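PDB 4PS2: putative type VI secretion protein from Escherichia coli, which probably helps build, with its partner TssC, the contractile sheath of the type VI secretion system, and is represented here by its C-terminal helical fragment. Local coordinates for residues P24-K27 against A28-A31; S34-R37 against D38-N42; L57-P60 against A61-Q64. All blocks are in the same frame, centred on the assembly; numbering follows the deposited sequence.

Contacts 1 and 2 are successive sections of helix 16-40, their centres about 16 Å apart, whereas contact 3 is the loop joining helix 46-57 to helix 64-71. Contact 1 lies near the centre of the chain, yet mainly on its surface; contacts 2 and 3 are partly buried and lie on opposite sides of that centre. Contacts 1 and 3 meet through P24 and A28 of the long helix, which pack on D59, A61 and L62 of the loop. Contact 1 adds sulfur packing on a guanidinium to regular helical bonds, contact 2 carries such bonds into a helix end, and contact 3 depends on a turn bonded through both a carbonyl and a carboxylate.

Contact 1 (P24-K27 against A28-A31); sequences PRLK and AMLA
M29 and R25, one turn apart on helix 16-40, form the main side-chain contact here. M29 SD sits over the centre of the R25 guanidinium, 3.7 Å from R25 CZ, so the sulfur meets a face and not the N-H edges. Two features explain this: the arginine is extended from CG to NE, with CG anti to the backbone N (chi1 171°), and the M29 chain comes back across it. The bend at chi3 (75°) then brings M29 CE to 4.1 Å from R25 NH2. L26 CD2 lies 4.2 Å from M29 SD, in a direction roughly perpendicular to the guanidinium's, so the thioether touches charged and apolar neighbours on adjacent sides.

A28 supplies the buried point of the section. Its N donates to P24 O at 2.9 Å, and its CB packs inward on L62 and L70, joining the long helix to the loop before helix 64-71 and to that helix itself. K27 takes part chiefly through its backbone: K27 O accepts from A31 N at 2.9 Å with a nearly straight N-H approach (167°). M29 N and L30 N repeat the same four-residue spacing to R25 O and L26 O.

The R25 side chain also lies about 6 Å from a bound zinc ion. The chemistry implies a division of labour: backbone bonds define the helix, while M29 covers the guanidinium by packing, without using its N-H groups.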
loop_
_atom_site.group_PDB
_atom_site.type_symbol
_atom_site.label_atom_id
_atom_site.label_comp_id
_atom_site.label_asym_id
_atom_site.label_seq_id
_atom_site.Cartn_x
_atom_site.Cartn_y
_atom_site.Cartn_z
ATOM N N PRO A 24 -2.496 7.824 -4.521
ATOM C CA PRO A 24 -2.856 7.058 -3.305
ATOM C C PRO A 24 -2.555 5.555 -3.407
ATOM O O PRO A 24 -2.211 4.929 -2.402
ATOM C CB PRO A 24 -4.370 7.300 -3.156
ATOM C CG PRO A 24 -4.674 8.456 -4.027
ATOM C CD PRO A 24 -3.707 8.411 -5.145
ATOM N N ARG A 25 -2.662 4.987 -4.614
ATOM C CA ARG A 25 -2.375 3.576 -4.869
ATOM C C ARG A 25 -0.902 3.280 -4.581
ATOM O O ARG A 25 -0.596 2.350 -3.835
ATOM C CB ARG A 25 -2.759 3.216 -6.316
ATOM C CG ARG A 25 -2.312 1.830 -6.781
ATOM C CD ARG A 25 -2.655 1.562 -8.248
ATOM N NE ARG A 25 -2.144 0.248 -8.643
ATOM C CZ ARG A 25 -0.950 0.026 -9.183
ATOM N NH1 ARG A 25 -0.147 1.039 -9.477
ATOM N NH2 ARG A 25 -0.564 -1.208 -9.463
ATOM N N LEU A 26 0.002 4.078 -5.150
ATOM C CA LEU A 26 1.443 3.926 -4.943
ATOM C C LEU A 26 1.871 4.199 -3.505
ATOM O O LEU A 26 2.798 3.554 -2.999
ATOM C CB LEU A 26 2.223 4.807 -5.914
ATOM C CG LEU A 26 2.177 4.318 -7.359
ATOM C CD1 LEU A 26 2.704 5.371 -8.266
ATOM C CD2 LEU A 26 2.962 3.012 -7.546
ATOM N N LYS A 27 1.188 5.138 -2.843
ATOM C CA LYS A 27 1.451 5.463 -1.446
ATOM C C LYS A 27 1.073 4.253 -0.575
ATOM O O LYS A 27 1.850 3.872 0.295
ATOM C CB LYS A 27 0.634 6.687 -1.021
ATOM C CG LYS A 27 0.983 7.217 0.380
ATOM C CD LYS A 27 -0.102 8.201 0.859
ATOM C CE LYS A 27 0.200 8.843 2.190
ATOM N NZ LYS A 27 -0.079 7.937 3.335
ATOM N N ALA A 28 -0.109 3.646 -0.822
ATOM C CA ALA A 28 -0.541 2.456 -0.081
ATOM C C ALA A 28 0.435 1.282 -0.296
ATOM O O ALA A 28 0.793 0.612 0.664
ATOM C CB ALA A 28 -1.957 2.064 -0.490
ATOM N N MET A 29 0.878 1.061 -1.547
ATOM C CA MET A 29 1.827 0.010 -1.923
ATOM C C MET A 29 3.190 0.174 -1.223
ATOM O O MET A 29 3.775 -0.827 -0.791
ATOM C CB MET A 29 2.028 0.014 -3.447
ATOM C CG MET A 29 0.876 -0.661 -4.223
ATOM S SD MET A 29 0.969 -0.292 -6.001
ATOM C CE MET A 29 2.277 -1.301 -6.465
ATOM N N LEU A 30 3.712 1.424 -1.143
ATOM C CA LEU A 30 4.990 1.660 -0.481
ATOM C C LEU A 30 4.819 1.513 1.046
ATOM O O LEU A 30 5.661 0.882 1.691
ATOM C CB LEU A 30 5.603 3.010 -0.865
ATOM C CG LEU A 30 6.962 3.338 -0.229
ATOM C CD1 LEU A 30 8.037 2.281 -0.585
ATOM C CD2 LEU A 30 7.417 4.750 -0.615
ATOM N N ALA A 31 3.735 2.055 1.612
ATOM C CA ALA A 31 3.483 1.901 3.059
ATOM C C ALA A 31 3.294 0.415 3.449
ATOM O O ALA A 31 3.744 -0.022 4.516
ATOM C CB ALA A 31 2.271 2.717 3.472
#

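Contact 2 (S34-R37 against D38-N42); sequences SLLR and DLKAN
S34 to N42 carry helix 16-40 to its C-terminal end, which is closed by a Schellman motif with N42, at positive phi (61°), as the C-prime residue. Four backbone donors are accounted for one turn back: D38 N to S34 O at 2.9 Å, L39 N to L35 O, K40 N to L36 O at 2.8 Å, and A41 N to R37 O. The last of these is more bent, 146° at the hydrogen, and A41 is where helical backbone angles are first left. The motif then satisfies N42 N with L39 O at 3.0 Å, while D38 O accepts from the backbone N of the residue following N42.

Among the side chains, S34 OG is hydrogen-bonded backward to L30 O. The D38 carboxylate folds back beside S34 O, but OD2 and that oxygen, 3.2 Å apart, are both acceptors and make no bond. L35 and L39 face F49 of helix 46-57, and L36 meets L73, so the apolar side of the helix end is covered by other parts of the chain.

The K40 stem runs alongside the L36 carbonyl: with K40 CG set beside its own backbone N (chi1 -67°), that carbon comes to 3.3 Å from L36 O.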
loop_
_atom_site.group_PDB
_atom_site.type_symbol
_atom_site.label_atom_id
_atom_site.label_comp_id
_atom_site.label_asym_id
_atom_site.label_seq_id
_atom_site.Cartn_x
_atom_site.Cartn_y
_atom_site.Cartn_z
ATOM N N SER A 34 6.773 -1.411 3.366
ATOM C CA SER A 34 7.527 -1.065 4.582
ATOM C C SER A 34 6.994 -1.797 5.808
ATOM O O SER A 34 7.770 -2.296 6.627
ATOM C CB SER A 34 7.508 0.446 4.816
ATOM O OG SER A 34 8.042 1.142 3.700
ATOM N N LEU A 35 5.667 -1.858 5.936
ATOM C CA LEU A 35 5.010 -2.516 7.043
ATOM C C LEU A 35 5.291 -4.028 7.029
ATOM O O LEU A 35 5.594 -4.588 8.085
ATOM C CB LEU A 35 3.503 -2.223 7.030
ATOM C CG LEU A 35 2.745 -2.814 8.191
ATOM C CD1 LEU A 35 3.136 -2.150 9.526
ATOM C CD2 LEU A 35 1.274 -2.836 7.927
ATOM N N LEU A 36 5.200 -4.679 5.849
ATOM C CA LEU A 36 5.498 -6.118 5.732
ATOM C C LEU A 36 6.974 -6.393 6.034
ATOM O O LEU A 36 7.286 -7.409 6.645
ATOM C CB LEU A 36 5.154 -6.650 4.339
ATOM C CG LEU A 36 3.666 -6.833 4.015
ATOM C CD1 LEU A 36 3.471 -6.980 2.496
ATOM C CD2 LEU A 36 3.094 -8.064 4.731
ATOM N N ARG A 37 7.881 -5.494 5.626
ATOM C CA ARG A 37 9.305 -5.671 5.908
ATOM C C ARG A 37 9.544 -5.567 7.413
ATOM O O ARG A 37 10.312 -6.357 7.959
ATOM C CB ARG A 37 10.158 -4.665 5.126
ATOM C CG ARG A 37 10.133 -4.947 3.614
ATOM C CD ARG A 37 10.951 -3.971 2.776
ATOM N NE ARG A 37 12.378 -4.150 3.036
ATOM C CZ ARG A 37 13.137 -5.104 2.502
ATOM N NH1 ARG A 37 12.625 -5.954 1.614
ATOM N NH2 ARG A 37 14.411 -5.207 2.838
ATOM N N ASP A 38 8.860 -4.615 8.086
ATOM C CA ASP A 38 8.935 -4.416 9.545
ATOM C C ASP A 38 8.470 -5.677 10.255
ATOM O O ASP A 38 9.179 -6.188 11.123
ATOM C CB ASP A 38 8.073 -3.204 9.981
ATOM C CG ASP A 38 8.632 -1.848 9.576
ATOM O OD1 ASP A 38 9.850 -1.762 9.301
ATOM O OD2 ASP A 38 7.843 -0.875 9.502
ATOM N N LEU A 39 7.309 -6.211 9.852
ATOM C CA LEU A 39 6.763 -7.443 10.411
ATOM C C LEU A 39 7.732 -8.625 10.201
ATOM O O LEU A 39 8.034 -9.343 11.163
ATOM C CB LEU A 39 5.417 -7.779 9.767
ATOM C CG LEU A 39 4.751 -9.070 10.281
ATOM C CD1 LEU A 39 4.129 -8.863 11.658
ATOM C CD2 LEU A 39 3.698 -9.569 9.305
ATOM N N LYS A 40 8.182 -8.838 8.942
ATOM C CA LYS A 40 9.080 -9.958 8.617
ATOM C C LYS A 40 10.434 -9.866 9.307
ATOM O O LYS A 40 11.016 -10.906 9.605
ATOM C CB LYS A 40 9.209 -10.187 7.102
ATOM C CG LYS A 40 7.900 -10.670 6.453
ATOM C CD LYS A 40 7.953 -10.580 4.933
ATOM C CE LYS A 40 6.594 -10.626 4.262
ATOM N NZ LYS A 40 6.038 -11.998 4.200
ATOM N N ALA A 41 10.936 -8.635 9.583
ATOM C CA ALA A 41 12.199 -8.456 10.315
ATOM C C ALA A 41 11.963 -8.415 11.826
ATOM O O ALA A 41 12.895 -8.152 12.582
ATOM C CB ALA A 41 12.934 -7.208 9.848
ATOM N N ASN A 42 10.711 -8.680 12.268
ATOM C CA ASN A 42 10.280 -8.698 13.668
ATOM C C ASN A 42 10.450 -7.354 14.409
ATOM O O ASN A 42 10.577 -7.338 15.639
ATOM C CB ASN A 42 10.972 -9.850 14.418
ATOM C CG ASN A 42 10.041 -10.983 14.698
ATOM O OD1 ASN A 42 9.293 -10.972 15.683
ATOM N ND2 ASN A 42 10.033 -11.960 13.807
#

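Contact 3 (L57-P60 against A61-Q64); sequences LRDP and ALSQ
A type I beta turn from D59 to L62 lies in the loop between helix 46-57 and helix 64-71, with P60 and A61 at its two corners. The closing bond runs from L62 N to D59 O at 3.3 Å. Its N-H points well at the oxygen (164°), but the donor stands above the carbonyl plane, 55° out of it, and so does not use a lone-pair direction. D59 O has a second donor in R67 NH2, from the following helix, and R67 NE donates to L57 O, so one arginine grips the carbonyl that ends helix 46-57 as well as that of D59.

The aspartate adds a bond of its own. D59 OD1 accepts from A61 N at 3.1 Å, on the anti side of the carboxylate and somewhat out of its plane. This satisfies the definition of an Asx turn, superposed on the beta turn and starting from the same residue. With CG anti to the D59 backbone N (chi1 -162°), the carboxylate reaches forward past P60, and OD1 also lies 3.4 Å from A61 CB.

Beneath the turn, L62 packs its branch point against the aspartate stem: L62 CG is 3.7 Å from D59 CB. The L62 side chain also reaches back to the end of helix 46-57, L62 CD1 coming to 4.3 Å from L57 CA, and it extends to P24 and A28 of helix 16-40. S63, the next residue, is the N-cap of helix 64-71, and its OG accepts from L66 N.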
loop_
_atom_site.group_PDB
_atom_site.type_symbol
_atom_site.label_atom_id
_atom_site.label_comp_id
_atom_site.label_asym_id
_atom_site.label_seq_id
_atom_site.Cartn_x
_atom_site.Cartn_y
_atom_site.Cartn_z
ATOM N N LEU A 57 -5.059 0.902 4.708
ATOM C CA LEU A 57 -6.142 0.497 3.831
ATOM C C LEU A 57 -7.426 1.325 3.971
ATOM O O LEU A 57 -8.328 1.188 3.221
ATOM C CB LEU A 57 -6.434 -0.971 3.981
ATOM C CG LEU A 57 -5.264 -1.909 3.770
ATOM C CD1 LEU A 57 -5.621 -3.330 4.084
ATOM C CD2 LEU A 57 -4.582 -1.822 2.444
ATOM N N ARG A 58 -7.421 2.200 4.943
ATOM C CA ARG A 58 -8.511 3.124 5.231
ATOM C C ARG A 58 -8.650 4.210 4.133
ATOM O O ARG A 58 -9.751 4.718 3.962
ATOM C CB ARG A 58 -8.247 3.751 6.611
ATOM C CG ARG A 58 -9.286 4.715 7.162
ATOM C CD ARG A 58 -8.919 5.150 8.573
ATOM N NE ARG A 58 -8.678 3.997 9.444
ATOM C CZ ARG A 58 -7.794 3.975 10.436
ATOM N NH1 ARG A 58 -7.076 5.057 10.721
ATOM N NH2 ARG A 58 -7.632 2.876 11.159
ATOM N N ASP A 59 -7.564 4.546 3.383
ATOM C CA ASP A 59 -7.591 5.580 2.336
ATOM C C ASP A 59 -8.804 5.423 1.401
ATOM O O ASP A 59 -8.936 4.399 0.732
ATOM C CB ASP A 59 -6.276 5.628 1.533
ATOM C CG ASP A 59 -6.061 6.914 0.740
ATOM O OD1 ASP A 59 -7.059 7.519 0.289
ATOM O OD2 ASP A 59 -4.899 7.289 0.533
ATOM N N PRO A 60 -9.746 6.391 1.408
ATOM C CA PRO A 60 -10.958 6.221 0.583
ATOM C C PRO A 60 -10.736 6.315 -0.931
ATOM O O PRO A 60 -11.615 5.941 -1.701
ATOM C CB PRO A 60 -11.916 7.293 1.113
ATOM C CG PRO A 60 -11.058 8.274 1.819
ATOM C CD PRO A 60 -9.794 7.623 2.227
ATOM N N ALA A 61 -9.562 6.796 -1.361
ATOM C CA ALA A 61 -9.225 6.933 -2.777
ATOM C C ALA A 61 -8.772 5.587 -3.375
ATOM O O ALA A 61 -8.674 5.469 -4.598
ATOM C CB ALA A 61 -8.145 7.986 -2.950
ATOM N N LEU A 62 -8.543 4.551 -2.518
ATOM C CA LEU A 62 -8.122 3.227 -2.992
ATOM C C LEU A 62 -9.267 2.439 -3.547
ATOM O O LEU A 62 -10.394 2.576 -3.071
ATOM C CB LEU A 62 -7.494 2.404 -1.860
ATOM C CG LEU A 62 -6.281 3.010 -1.148
ATOM C CD1 LEU A 62 -5.751 2.062 -0.104
ATOM C CD2 LEU A 62 -5.190 3.409 -2.139
ATOM N N SER A 63 -8.986 1.556 -4.516
ATOM C CA SER A 63 -10.030 0.671 -5.022
ATOM C C SER A 63 -10.111 -0.526 -4.051
ATOM O O SER A 63 -9.127 -0.834 -3.375
ATOM C CB SER A 63 -9.725 0.221 -6.450
ATOM O OG SER A 63 -8.662 -0.716 -6.501
ATOM N N GLN A 64 -11.275 -1.187 -3.956
ATOM C CA GLN A 64 -11.396 -2.354 -3.093
ATOM C C GLN A 64 -10.568 -3.514 -3.690
ATOM O O GLN A 64 -10.027 -4.340 -2.945
ATOM C CB GLN A 64 -12.875 -2.741 -2.866
ATOM C CG GLN A 64 -13.095 -3.900 -1.861
ATOM C CD GLN A 64 -12.505 -3.640 -0.491
ATOM O OE1 GLN A 64 -12.704 -2.579 0.116
ATOM N NE2 GLN A 64 -11.787 -4.623 0.043
#